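PDB 3B7F: glycosyl hydrolase, BNR repeat, which probably acts as a glycoside hydrolase of unestablished substrate, built as a seven-bladed beta-propeller with BNR repeats. Local coordinates for residues I279-V284 against F296-S301; V307-K312 against W338-R343; P313-T318 against Q326-G331. One frame throughout, in Å; residues are numbered along the deposited sequence.

How the contacts relate
All three contacts belong to, or border on, one blade of the seven-bladed propeller, the antiparallel sheet ordered 282-285, 293-297, 315-318, 326-328. Contact 1 ties the start of the first strand to the end of the second, and contact 3 pairs the third with the fourth. Contact 2, between the loops 307-312 and 338-343, brackets contact 3 along the chain, whereas contact 1 closes before either opens. Contacts 1 and 2 have centres about 8 Å apart. Where the two middle strands run side by side, Pro-297 CG packs 3.7 Å from Tyr-316 CD1; Leu-339 CD2 lies 3.8 Å from Pro-313 CB, between contacts 2 and 3. Together they span one blade and the loop leading to strand 346-348 of the next.

Contact 1: residues I279-V284 against F296-S301; sequences IGFPIV and FPMDGS
The Phe-281 ring meets the selenium of Met-298, a selenomethionine, at its edge: SE lies 5.1 Å from the centroid of the Phe-281 ring and 81° off the ring normal, a Met-aromatic contact. His-235 stacks on the same ring, while the Phe-296 ring meets Phe-358 obliquely. This is the open end of the hairpin between strands 282-285 and 293-297, the first two of a propeller blade, where the chain turns a corner at Phe-281. The bend at chi3 (73°) in Met-298 swings its CE toward Thr-340, while SE remains beside CD2 of Phe-281. Further along, CG of Pro-282 packs on CB of Phe-296 at 4.1 Å.

Water completes the pairing of the backbones. One molecule accepts from Phe-281 N and donates to Phe-296 O; another accepts from Phe-296 N and donates to Pro-282 O. These bridges stand in for direct strand bonds at the splayed end. The direct bond is that from Met-298 N to Ile-279 O, 2.9 Å long and nearly straight at 170°, with the donor tilted from the carbonyl plane; the same oxygen receives a CA-H...O contact from Pro-297 CA at 3.3 Å.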
ATOM      1  N   ILE A 279      -9.829 -13.122  -0.670  1.00 25.60           N
ATOM      2  CA  ILE A 279      -9.849 -12.051   0.317  1.00 26.67           C
ATOM      3  C   ILE A 279      -8.448 -11.967   0.870  1.00 24.49           C
ATOM      4  O   ILE A 279      -7.736 -12.968   0.940  1.00 25.07           O
ATOM      5  CB  ILE A 279     -10.907 -12.270   1.431  1.00 26.89           C
ATOM      6  CG1 ILE A 279     -12.237 -12.715   0.802  1.00 28.51           C
ATOM      7  CG2 ILE A 279     -11.053 -10.994   2.295  1.00 20.96           C
ATOM      8  CD1 ILE A 279     -12.619 -11.952  -0.455  1.00 22.06           C
ATOM      9  N   GLY A 280      -8.051 -10.761   1.244  1.00 24.80           N
ATOM     10  CA  GLY A 280      -6.702 -10.500   1.742  1.00 24.16           C
ATOM     11  C   GLY A 280      -6.541  -9.009   1.816  1.00 25.22           C
ATOM     12  O   GLY A 280      -7.514  -8.287   1.637  1.00 29.09           O
ATOM     13  N   PHE A 281      -5.329  -8.552   2.136  1.00 27.68           N
ATOM     14  CA  PHE A 281      -5.013  -7.110   2.216  1.00 25.90           C
ATOM     15  C   PHE A 281      -4.109  -6.503   1.143  1.00 23.91           C
ATOM     16  O   PHE A 281      -4.543  -5.572   0.437  1.00 21.33           O
ATOM     17  CB  PHE A 281      -4.505  -6.763   3.638  1.00 24.38           C
ATOM     18  CG  PHE A 281      -5.576  -6.875   4.701  1.00 25.52           C
ATOM     19  CD1 PHE A 281      -6.572  -5.911   4.794  1.00 21.74           C
ATOM     20  CD2 PHE A 281      -5.577  -7.921   5.614  1.00 24.36           C
ATOM     21  CE1 PHE A 281      -7.570  -6.005   5.754  1.00 29.80           C
ATOM     22  CE2 PHE A 281      -6.561  -8.024   6.576  1.00 33.11           C
ATOM     23  CZ  PHE A 281      -7.565  -7.060   6.648  1.00 31.32           C
ATOM     24  N   PRO A 282      -2.862  -6.990   1.000  1.00 23.50           N
ATOM     25  CA  PRO A 282      -1.969  -6.364  -0.010  1.00 25.42           C
ATOM     26  C   PRO A 282      -2.099  -6.895  -1.462  1.00 26.58           C
ATOM     27  O   PRO A 282      -2.599  -8.008  -1.694  1.00 28.79           O
ATOM     28  CB  PRO A 282      -0.587  -6.772   0.496  1.00 26.44           C
ATOM     29  CG  PRO A 282      -0.821  -8.141   1.071  1.00 19.08           C
ATOM     30  CD  PRO A 282      -2.184  -8.126   1.670  1.00 25.17           C
ATOM     31  N   ILE A 283      -1.661  -6.087  -2.420  1.00 27.31           N
ATOM     32  CA  ILE A 283      -1.523  -6.518  -3.816  1.00 27.63           C
ATOM     33  C   ILE A 283      -0.237  -5.856  -4.360  1.00 27.95           C
ATOM     34  O   ILE A 283       0.030  -4.703  -4.060  1.00 24.07           O
ATOM     35  CB  ILE A 283      -2.793  -6.236  -4.685  1.00 27.12           C
ATOM     36  CG1 ILE A 283      -2.751  -7.045  -5.990  1.00 36.19           C
ATOM     37  CG2 ILE A 283      -2.980  -4.727  -4.969  1.00 22.54           C
ATOM     38  CD1 ILE A 283      -4.127  -7.286  -6.653  1.00 25.97           C
ATOM     39  N   VAL A 284       0.551  -6.589  -5.140  1.00 29.71           N
ATOM     40  CA  VAL A 284       1.821  -6.089  -5.685  1.00 29.31           C
ATOM     41  C   VAL A 284       1.925  -6.513  -7.136  1.00 29.49           C
ATOM     42  O   VAL A 284       1.565  -7.628  -7.457  1.00 29.21           O
ATOM     43  CB  VAL A 284       3.056  -6.643  -4.860  1.00 30.62           C
ATOM     44  CG1 VAL A 284       4.375  -6.373  -5.584  1.00 28.88           C
ATOM     45  CG2 VAL A 284       3.065  -6.054  -3.466  1.00 26.71           C
ATOM     46  N   PHE A 296      -1.719 -12.062  -0.809  1.00 22.86           N
ATOM     47  CA  PHE A 296      -1.527 -12.862   0.399  1.00 23.05           C
ATOM     48  C   PHE A 296      -2.924 -13.156   1.010  1.00 24.39           C
ATOM     49  O   PHE A 296      -3.417 -12.390   1.852  1.00 25.78           O
ATOM     50  CB  PHE A 296      -0.637 -12.193   1.431  1.00 21.55           C
ATOM     51  CG  PHE A 296      -0.235 -13.146   2.544  1.00 23.01           C
ATOM     52  CD1 PHE A 296      -1.045 -13.338   3.672  1.00 26.14           C
ATOM     53  CD2 PHE A 296       0.941 -13.920   2.419  1.00 25.33           C
ATOM     54  CE1 PHE A 296      -0.660 -14.252   4.671  1.00 30.67           C
ATOM     55  CE2 PHE A 296       1.315 -14.818   3.401  1.00 23.83           C
ATOM     56  CZ  PHE A 296       0.525 -14.985   4.532  1.00 25.85           C
ATOM     57  N   PRO A 297      -3.552 -14.267   0.584  1.00 24.04           N
ATOM     58  CA  PRO A 297      -4.884 -14.566   1.039  1.00 22.33           C
ATOM     59  C   PRO A 297      -5.082 -14.853   2.520  1.00 24.30           C
ATOM     60  O   PRO A 297      -4.244 -15.490   3.162  1.00 25.18           O
ATOM     61  CB  PRO A 297      -5.261 -15.809   0.212  1.00 22.96           C
ATOM     62  CG  PRO A 297      -4.346 -15.743  -0.976  1.00 24.16           C
ATOM     63  CD  PRO A 297      -3.100 -15.260  -0.412  1.00 20.79           C
HETATM   64  N   MSE A 298      -6.216 -14.366   3.015  1.00 26.17           N
HETATM   65  CA  MSE A 298      -6.669 -14.532   4.387  1.00 26.08           C
HETATM   66  C   MSE A 298      -8.148 -14.900   4.347  1.00 27.65           C
HETATM   67  O   MSE A 298      -8.777 -14.796   3.303  1.00 31.23           O
HETATM   68  CB  MSE A 298      -6.411 -13.245   5.152  1.00 25.38           C
HETATM   69  CG  MSE A 298      -4.869 -13.041   5.391  1.00 27.54           C
HETATM   70 SE   MSE A 298      -4.526 -11.569   6.541  0.75 20.81          SE
HETATM   71  CE  MSE A 298      -5.099 -12.418   8.167  1.00 17.82           C
ATOM     72  N   ASP A 299      -8.682 -15.328   5.484  1.00 28.96           N
ATOM     73  CA  ASP A 299     -10.058 -15.782   5.636  1.00 28.99           C
ATOM     74  C   ASP A 299     -11.014 -14.602   5.848  1.00 32.13           C
ATOM     75  O   ASP A 299     -11.014 -13.981   6.892  1.00 30.86           O
ATOM     76  CB  ASP A 299     -10.092 -16.741   6.820  1.00 32.76           C
ATOM     77  CG  ASP A 299     -11.421 -17.460   6.992  1.00 34.36           C
ATOM     78  OD1 ASP A 299     -12.442 -17.034   6.427  1.00 38.46           O
ATOM     79  OD2 ASP A 299     -11.429 -18.482   7.722  1.00 48.76           O
ATOM     80  N   GLY A 300     -11.833 -14.301   4.846  1.00 34.48           N
ATOM     81  CA  GLY A 300     -12.811 -13.226   4.941  1.00 37.98           C
ATOM     82  C   GLY A 300     -14.223 -13.764   5.035  1.00 41.72           C
ATOM     83  O   GLY A 300     -15.138 -13.088   4.597  1.00 39.96           O
ATOM     84  N   SER A 301     -14.408 -14.956   5.619  1.00 46.50           N
ATOM     85  CA  SER A 301     -15.735 -15.600   5.687  1.00 51.28           C
ATOM     86  C   SER A 301     -16.666 -15.070   6.798  1.00 53.10           C
ATOM     87  O   SER A 301     -17.881 -15.342   6.769  1.00 53.00           O
ATOM     88  CB  SER A 301     -15.583 -17.121   5.811  1.00 49.90           C
ATOM     89  OG  SER A 301     -14.961 -17.462   7.026  1.00 51.94           O
TER
HETATM   90  O   HOH W   1      -9.721 -15.659   1.001  1.00 22.76           O
HETATM   91  O   HOH W   2      -3.487 -10.429   3.564  1.00 15.15           O
HETATM   92  O   HOH W   3      -3.821 -10.175  -0.588  1.00 13.03           O

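Contact 2: residues V307-K312 against W338-R343; sequences VSPGGK and WLTVKR
The backbones of Gly-311 and Trp-338 come within 4.7 Å, CA to CA, in a pairing of two irregular loops that has no direct hydrogen bond between 307-312 and 338-343. What stands in its place is a CA-H...O contact, Trp-338 CA to Gly-310 O at 3.5 Å with an angle of 175° at the hydrogen, and two water bridges. One water bridges Gly-310 O and Leu-339 N, lying a long 3.3 Å from Leu-339 N; the other bridges Gly-310 N and Leu-339 O. Together they link both polar groups of Gly-310 to both of Leu-339.

The indole of Trp-338 lies over the glycines. Gly-311 CA sits above the six-membered ring, 3.5 Å from its centroid and 3° off the normal, which meets the geometry of a CH-pi contact. Its own N lies over that face too, 3.2 Å from CZ3 of Trp-338, and the carbonyl oxygen of Pro-309 reaches the ring at the edge, in plane. With CG turned away from the carbonyl carbon and set beside the backbone N (chi1 -50°), Trp-338 brings its ring across the chain at Gly-310 and Gly-311. Its NE1 is bonded to Gln-336 OE1, which should restrain the rotation of the indole.

Both loops belong to the seven-bladed propeller: 307-312 lies between strands 293-297 and 315-318 of one blade, and 338-343 leads from the last strand of that blade to strand 346-348 of the next.

Pro-309 completes the interface. Its ring crosses the Trp-338 side chain at about a right angle, with CG 3.8 Å from CB of Trp-338, while Pro-309 CB lies 3.5 Å from Leu-339 O and 3.9 Å from Thr-340 OG1.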
ATOM      1  N   VAL A 307     -11.241 -10.000   9.246  1.00 37.60           N
ATOM      2  CA  VAL A 307     -10.444 -10.875   8.372  1.00 32.84           C
ATOM      3  C   VAL A 307      -9.558 -11.679   9.333  1.00 34.38           C
ATOM      4  O   VAL A 307      -8.952 -11.114  10.254  1.00 36.35           O
ATOM      5  CB  VAL A 307      -9.633 -10.081   7.349  1.00 32.37           C
ATOM      6  CG1 VAL A 307      -8.901 -11.023   6.397  1.00 24.72           C
ATOM      7  CG2 VAL A 307     -10.560  -9.105   6.555  1.00 30.01           C
ATOM      8  N   SER A 308      -9.551 -12.996   9.172  1.00 34.25           N
ATOM      9  CA  SER A 308      -8.802 -13.894  10.026  1.00 32.72           C
ATOM     10  C   SER A 308      -7.718 -14.601   9.251  1.00 30.57           C
ATOM     11  O   SER A 308      -7.856 -14.805   8.054  1.00 25.79           O
ATOM     12  CB  SER A 308      -9.724 -14.937  10.641  1.00 35.41           C
ATOM     13  OG  SER A 308     -10.662 -14.301  11.480  1.00 43.01           O
ATOM     14  N   PRO A 309      -6.620 -14.973   9.936  1.00 31.23           N
ATOM     15  CA  PRO A 309      -5.606 -15.748   9.257  1.00 29.13           C
ATOM     16  C   PRO A 309      -6.037 -17.206   9.127  1.00 27.60           C
ATOM     17  O   PRO A 309      -6.903 -17.653   9.890  1.00 27.02           O
ATOM     18  CB  PRO A 309      -4.414 -15.661  10.217  1.00 30.34           C
ATOM     19  CG  PRO A 309      -5.036 -15.560  11.565  1.00 29.40           C
ATOM     20  CD  PRO A 309      -6.261 -14.727  11.355  1.00 31.95           C
ATOM     21  N   GLY A 310      -5.425 -17.910   8.168  1.00 24.72           N
ATOM     22  CA  GLY A 310      -5.547 -19.350   7.990  1.00 26.10           C
ATOM     23  C   GLY A 310      -4.260 -19.939   8.556  1.00 29.85           C
ATOM     24  O   GLY A 310      -3.305 -19.217   8.854  1.00 32.73           O
ATOM     25  N   GLY A 311      -4.230 -21.239   8.749  1.00 28.13           N
ATOM     26  CA  GLY A 311      -3.066 -21.877   9.338  1.00 28.79           C
ATOM     27  C   GLY A 311      -1.982 -22.286   8.384  1.00 26.28           C
ATOM     28  O   GLY A 311      -0.969 -22.769   8.828  1.00 28.31           O
ATOM     29  N   LYS A 312      -2.197 -22.108   7.082  1.00 27.36           N
ATOM     30  CA  LYS A 312      -1.263 -22.560   6.040  1.00 26.05           C
ATOM     31  C   LYS A 312      -0.892 -21.399   5.159  1.00 25.89           C
ATOM     32  O   LYS A 312      -1.459 -21.254   4.075  1.00 26.51           O
ATOM     33  CB  LYS A 312      -1.902 -23.695   5.245  1.00 26.12           C
ATOM     34  CG  LYS A 312      -2.155 -24.919   6.130  1.00 27.43           C
ATOM     35  CD  LYS A 312      -2.666 -26.101   5.365  1.00 28.92           C
ATOM     36  CE  LYS A 312      -2.846 -27.303   6.307  1.00 42.69           C
ATOM     37  NZ  LYS A 312      -3.508 -28.485   5.634  1.00 50.08           N
ATOM     38  N   TRP A 338      -0.406 -18.974  11.787  1.00 24.44           N
ATOM     39  CA  TRP A 338      -1.516 -18.045  11.613  1.00 25.01           C
ATOM     40  C   TRP A 338      -0.972 -16.657  11.391  1.00 26.39           C
ATOM     41  O   TRP A 338      -0.952 -15.803  12.283  1.00 27.91           O
ATOM     42  CB  TRP A 338      -2.472 -18.136  12.804  1.00 24.40           C
ATOM     43  CG  TRP A 338      -2.825 -19.533  13.061  1.00 19.37           C
ATOM     44  CD1 TRP A 338      -2.119 -20.420  13.817  1.00 29.08           C
ATOM     45  CD2 TRP A 338      -3.942 -20.233  12.570  1.00 26.87           C
ATOM     46  NE1 TRP A 338      -2.714 -21.620  13.815  1.00 27.10           N
ATOM     47  CE2 TRP A 338      -3.835 -21.550  13.035  1.00 29.75           C
ATOM     48  CE3 TRP A 338      -5.024 -19.882  11.772  1.00 25.59           C
ATOM     49  CZ2 TRP A 338      -4.766 -22.521  12.724  1.00 32.26           C
ATOM     50  CZ3 TRP A 338      -5.956 -20.839  11.472  1.00 32.83           C
ATOM     51  CH2 TRP A 338      -5.831 -22.145  11.950  1.00 30.94           C
ATOM     52  N   LEU A 339      -0.575 -16.455  10.136  1.00 27.58           N
ATOM     53  CA  LEU A 339       0.046 -15.235   9.660  1.00 27.06           C
ATOM     54  C   LEU A 339      -0.918 -14.218   9.058  1.00 25.90           C
ATOM     55  O   LEU A 339      -1.744 -14.540   8.205  1.00 27.77           O
ATOM     56  CB  LEU A 339       1.159 -15.571   8.643  1.00 26.50           C
ATOM     57  CG  LEU A 339       2.545 -15.992   9.167  1.00 29.42           C
ATOM     58  CD1 LEU A 339       2.535 -17.058  10.170  1.00 24.41           C
ATOM     59  CD2 LEU A 339       3.455 -16.412   7.970  1.00 23.76           C
ATOM     60  N   THR A 340      -0.765 -12.974   9.521  1.00 24.18           N
ATOM     61  CA  THR A 340      -1.500 -11.832   9.016  1.00 24.99           C
ATOM     62  C   THR A 340      -0.506 -10.937   8.276  1.00 24.37           C
ATOM     63  O   THR A 340       0.563 -10.659   8.785  1.00 24.10           O
ATOM     64  CB  THR A 340      -2.210 -11.109  10.170  1.00 25.49           C
ATOM     65  OG1 THR A 340      -3.089 -12.050  10.804  1.00 27.17           O
ATOM     66  CG2 THR A 340      -3.005  -9.887   9.679  1.00 26.13           C
ATOM     67  N   VAL A 341      -0.845 -10.543   7.059  1.00 24.81           N
ATOM     68  CA  VAL A 341      -0.007  -9.653   6.224  1.00 23.82           C
ATOM     69  C   VAL A 341      -0.919  -8.466   5.877  1.00 23.37           C
ATOM     70  O   VAL A 341      -1.941  -8.641   5.237  1.00 26.41           O
ATOM     71  CB  VAL A 341       0.566 -10.392   4.996  1.00 19.68           C
ATOM     72  CG1 VAL A 341       1.390  -9.436   4.037  1.00 19.60           C
ATOM     73  CG2 VAL A 341       1.424 -11.538   5.466  1.00 23.72           C
ATOM     74  N   LYS A 342      -0.578  -7.277   6.378  1.00 26.84           N
ATOM     75  CA  LYS A 342      -1.393  -6.074   6.192  1.00 26.48           C
ATOM     76  C   LYS A 342      -1.163  -5.480   4.777  1.00 27.51           C
ATOM     77  O   LYS A 342      -0.267  -5.941   4.043  1.00 24.15           O
ATOM     78  CB  LYS A 342      -1.133  -5.064   7.321  1.00 27.36           C
ATOM     79  CG  LYS A 342      -1.761  -5.386   8.700  1.00 25.34           C
ATOM     80  CD  LYS A 342      -1.148  -4.457   9.756  1.00 29.73           C
ATOM     81  CE  LYS A 342      -2.091  -4.026  10.885  1.00 41.58           C
ATOM     82  NZ  LYS A 342      -2.671  -5.079  11.694  1.00 43.00           N
ATOM     83  N   ARG A 343      -1.992  -4.485   4.417  1.00 25.21           N
ATOM     84  CA  ARG A 343      -2.030  -3.864   3.059  1.00 26.66           C
ATOM     85  C   ARG A 343      -0.743  -3.381   2.482  1.00 25.60           C
ATOM     86  O   ARG A 343      -0.549  -3.505   1.282  1.00 26.02           O
ATOM     87  CB  ARG A 343      -2.789  -2.553   3.051  1.00 29.88           C
ATOM     88  CG  ARG A 343      -4.123  -2.576   3.379  1.00 36.92           C
ATOM     89  CD  ARG A 343      -4.512  -1.231   3.971  1.00 31.64           C
ATOM     90  NE  ARG A 343      -5.672  -1.623   4.749  1.00 26.87           N
ATOM     91  CZ  ARG A 343      -6.924  -1.390   4.449  1.00 17.99           C
ATOM     92  NH1 ARG A 343      -7.272  -0.632   3.447  1.00 31.37           N
ATOM     93  NH2 ARG A 343      -7.846  -1.885   5.236  1.00 24.70           N
TER
HETATM   94  O   HOH W   4      -1.509 -17.868   7.356  1.00 34.91           O
HETATM   95  O   HOH W   5      -3.511 -16.353   6.405  1.00 36.11           O

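Contact 3: residues P313-T318 against Q326-G331; sequences PAVYVT and QRQDRG
Tyr-316 and Arg-327 make the dense side of this hairpin. Arg-327 CA lies over one face of the Tyr-316 ring, 3.8 Å from the centroid and 17° off the normal, as in a CH-pi contact. With CG anti to the backbone N (chi1 -174°) and an extended chain, Arg-327 runs along the phenol to its hydroxyl, where NH1 donates to Tyr-316 OH at 2.9 Å, in the guanidinium plane. The Ala-314 methyl sits over the centre of one guanidinium face, 3.5 Å from CZ of Arg-327. Further bonds from NE to Asp-329 OD2, a salt bridge, and from NH2 to Lys-312 O fix the rotation of the group.

On the other side of the sheet, buried Gln-328 lays its amide against Val-317, NE2 lying 3.6 Å from CG1, and that NE2 is bonded to Glu-371 O and Glu-373 OE2. This face loosens toward solvent at Gln-326, with CB 4.1 Å from Val-317 CG1 and OE1 beside the Val-317 carbonyl.

Four backbone bonds, such as Gln-326 N to Val-317 O at 2.8 Å, frame the non-hydrogen-bonded Tyr-316/Arg-327 pair between two hydrogen-bonded ones, the antiparallel ladder of the last two strands in a propeller blade.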
ATOM      1  N   PRO A 313       0.106 -20.588   5.593  1.00 25.42           N
ATOM      2  CA  PRO A 313       0.402 -19.346   4.857  1.00 24.32           C
ATOM      3  C   PRO A 313       0.945 -19.543   3.455  1.00 24.66           C
ATOM      4  O   PRO A 313       1.692 -20.489   3.194  1.00 23.93           O
ATOM      5  CB  PRO A 313       1.443 -18.663   5.738  1.00 25.72           C
ATOM      6  CG  PRO A 313       2.088 -19.759   6.511  1.00 22.04           C
ATOM      7  CD  PRO A 313       1.019 -20.764   6.744  1.00 25.38           C
ATOM      8  N   ALA A 314       0.547 -18.652   2.561  1.00 25.03           N
ATOM      9  CA  ALA A 314       0.996 -18.699   1.195  1.00 24.62           C
ATOM     10  C   ALA A 314       0.719 -17.378   0.515  1.00 23.45           C
ATOM     11  O   ALA A 314      -0.245 -16.685   0.825  1.00 23.40           O
ATOM     12  CB  ALA A 314       0.304 -19.882   0.404  1.00 19.03           C
ATOM     13  N   VAL A 315       1.593 -17.058  -0.421  1.00 23.88           N
ATOM     14  CA  VAL A 315       1.419 -15.972  -1.353  1.00 24.40           C
ATOM     15  C   VAL A 315       0.828 -16.670  -2.581  1.00 24.95           C
ATOM     16  O   VAL A 315       1.112 -17.857  -2.820  1.00 24.17           O
ATOM     17  CB  VAL A 315       2.795 -15.306  -1.707  1.00 24.68           C
ATOM     18  CG1 VAL A 315       2.738 -14.499  -2.992  1.00 14.63           C
ATOM     19  CG2 VAL A 315       3.319 -14.490  -0.549  1.00 21.84           C
ATOM     20  N   TYR A 316      -0.004 -15.975  -3.356  1.00 24.46           N
ATOM     21  CA  TYR A 316      -0.472 -16.535  -4.634  1.00 22.08           C
ATOM     22  C   TYR A 316      -0.002 -15.598  -5.700  1.00 22.91           C
ATOM     23  O   TYR A 316      -0.076 -14.391  -5.529  1.00 22.86           O
ATOM     24  CB  TYR A 316      -2.000 -16.758  -4.704  1.00 21.32           C
ATOM     25  CG  TYR A 316      -2.423 -18.099  -4.150  1.00 25.91           C
ATOM     26  CD1 TYR A 316      -2.377 -18.343  -2.785  1.00 20.04           C
ATOM     27  CD2 TYR A 316      -2.824 -19.139  -4.992  1.00 21.84           C
ATOM     28  CE1 TYR A 316      -2.712 -19.545  -2.256  1.00 20.14           C
ATOM     29  CE2 TYR A 316      -3.171 -20.350  -4.466  1.00 24.72           C
ATOM     30  CZ  TYR A 316      -3.135 -20.543  -3.091  1.00 26.51           C
ATOM     31  OH  TYR A 316      -3.489 -21.748  -2.537  1.00 23.63           O
ATOM     32  N   VAL A 317       0.511 -16.172  -6.791  1.00 25.36           N
ATOM     33  CA  VAL A 317       0.929 -15.411  -7.958  1.00 26.10           C
ATOM     34  C   VAL A 317       0.006 -15.720  -9.143  1.00 26.98           C
ATOM     35  O   VAL A 317      -0.586 -16.803  -9.210  1.00 23.58           O
ATOM     36  CB  VAL A 317       2.395 -15.752  -8.365  1.00 27.15           C
ATOM     37  CG1 VAL A 317       2.477 -17.164  -8.917  1.00 21.60           C
ATOM     38  CG2 VAL A 317       2.959 -14.738  -9.385  1.00 23.27           C
ATOM     39  N   THR A 318      -0.142 -14.730 -10.034  1.00 27.80           N
ATOM     40  CA  THR A 318      -0.743 -14.912 -11.358  1.00 26.90           C
ATOM     41  C   THR A 318       0.294 -14.339 -12.341  1.00 26.53           C
ATOM     42  O   THR A 318       0.917 -13.358 -12.034  1.00 23.25           O
ATOM     43  CB  THR A 318      -2.137 -14.245 -11.560  1.00 26.45           C
ATOM     44  OG1 THR A 318      -2.613 -14.571 -12.878  1.00 26.65           O
ATOM     45  CG2 THR A 318      -2.108 -12.703 -11.368  1.00 17.83           C
ATOM     46  N   GLN A 326      -1.305 -19.498  -8.907  1.00 24.27           N
ATOM     47  CA  GLN A 326      -0.465 -20.575  -8.365  1.00 24.74           C
ATOM     48  C   GLN A 326      -0.059 -20.251  -6.938  1.00 25.59           C
ATOM     49  O   GLN A 326       0.239 -19.093  -6.616  1.00 25.08           O
ATOM     50  CB  GLN A 326       0.785 -20.832  -9.212  1.00 25.29           C
ATOM     51  CG  GLN A 326       0.483 -21.468 -10.607  1.00 25.73           C
ATOM     52  CD  GLN A 326      -0.158 -20.499 -11.568  1.00 31.25           C
ATOM     53  OE1 GLN A 326       0.278 -19.329 -11.686  1.00 31.45           O
ATOM     54  NE2 GLN A 326      -1.229 -20.954 -12.244  1.00 31.73           N
ATOM     55  N   ARG A 327      -0.038 -21.288  -6.107  1.00 24.79           N
ATOM     56  CA  ARG A 327       0.313 -21.173  -4.704  1.00 24.95           C
ATOM     57  C   ARG A 327       1.816 -21.126  -4.596  1.00 24.34           C
ATOM     58  O   ARG A 327       2.495 -21.931  -5.231  1.00 24.91           O
ATOM     59  CB  ARG A 327      -0.195 -22.400  -3.932  1.00 21.72           C
ATOM     60  CG  ARG A 327      -0.008 -22.335  -2.405  1.00 25.46           C
ATOM     61  CD  ARG A 327      -0.578 -23.616  -1.829  1.00 26.78           C
ATOM     62  NE  ARG A 327      -0.466 -23.667  -0.382  1.00 32.58           N
ATOM     63  CZ  ARG A 327      -1.246 -23.002   0.468  1.00 25.00           C
ATOM     64  NH1 ARG A 327      -2.259 -22.239   0.065  1.00 28.56           N
ATOM     65  NH2 ARG A 327      -1.020 -23.135   1.743  1.00 23.82           N
ATOM     66  N   GLN A 328       2.312 -20.203  -3.782  1.00 22.91           N
ATOM     67  CA  GLN A 328       3.702 -20.062  -3.518  1.00 23.18           C
ATOM     68  C   GLN A 328       3.927 -20.114  -2.015  1.00 23.77           C
ATOM     69  O   GLN A 328       3.691 -19.145  -1.325  1.00 23.87           O
ATOM     70  CB  GLN A 328       4.193 -18.745  -4.052  1.00 26.12           C
ATOM     71  CG  GLN A 328       4.132 -18.614  -5.545  1.00 24.57           C
ATOM     72  CD  GLN A 328       4.782 -17.316  -6.031  1.00 23.14           C
ATOM     73  OE1 GLN A 328       4.604 -16.254  -5.425  1.00 26.20           O
ATOM     74  NE2 GLN A 328       5.577 -17.411  -7.112  1.00 17.24           N
ATOM     75  N   ASP A 329       4.411 -21.254  -1.532  1.00 24.41           N
ATOM     76  CA  ASP A 329       4.659 -21.504  -0.107  1.00 24.43           C
ATOM     77  C   ASP A 329       5.964 -22.239   0.217  1.00 22.85           C
ATOM     78  O   ASP A 329       6.098 -22.685   1.355  1.00 25.38           O
ATOM     79  CB  ASP A 329       3.476 -22.286   0.513  1.00 24.66           C
ATOM     80  CG  ASP A 329       3.276 -23.653  -0.113  1.00 21.41           C
ATOM     81  OD1 ASP A 329       4.132 -24.101  -0.881  1.00 33.49           O
ATOM     82  OD2 ASP A 329       2.228 -24.275   0.120  1.00 32.97           O
ATOM     83  N   ARG A 330       6.919 -22.362  -0.716  1.00 23.32           N
ATOM     84  CA  ARG A 330       8.180 -23.056  -0.399  1.00 25.19           C
ATOM     85  C   ARG A 330       9.023 -22.202   0.530  1.00 27.05           C
ATOM     86  O   ARG A 330       9.283 -21.028   0.214  1.00 27.28           O
ATOM     87  CB  ARG A 330       9.015 -23.344  -1.615  1.00 27.13           C
ATOM     88  CG  ARG A 330       8.413 -24.276  -2.560  1.00 30.31           C
ATOM     89  CD  ARG A 330       9.391 -24.547  -3.677  1.00 32.94           C
ATOM     90  NE  ARG A 330       8.692 -25.181  -4.780  1.00 32.62           N
ATOM     91  CZ  ARG A 330       8.545 -26.487  -4.979  1.00 32.48           C
ATOM     92  NH1 ARG A 330       9.077 -27.403  -4.173  1.00 33.73           N
ATOM     93  NH2 ARG A 330       7.860 -26.869  -6.049  1.00 41.66           N
ATOM     94  N   GLY A 331       9.439 -22.806   1.642  1.00 23.93           N
ATOM     95  CA  GLY A 331      10.164 -22.126   2.687  1.00 26.97           C
ATOM     96  C   GLY A 331       9.288 -21.618   3.840  1.00 27.69           C
ATOM     97  O   GLY A 331       9.813 -21.327   4.906  1.00 29.63           O
TER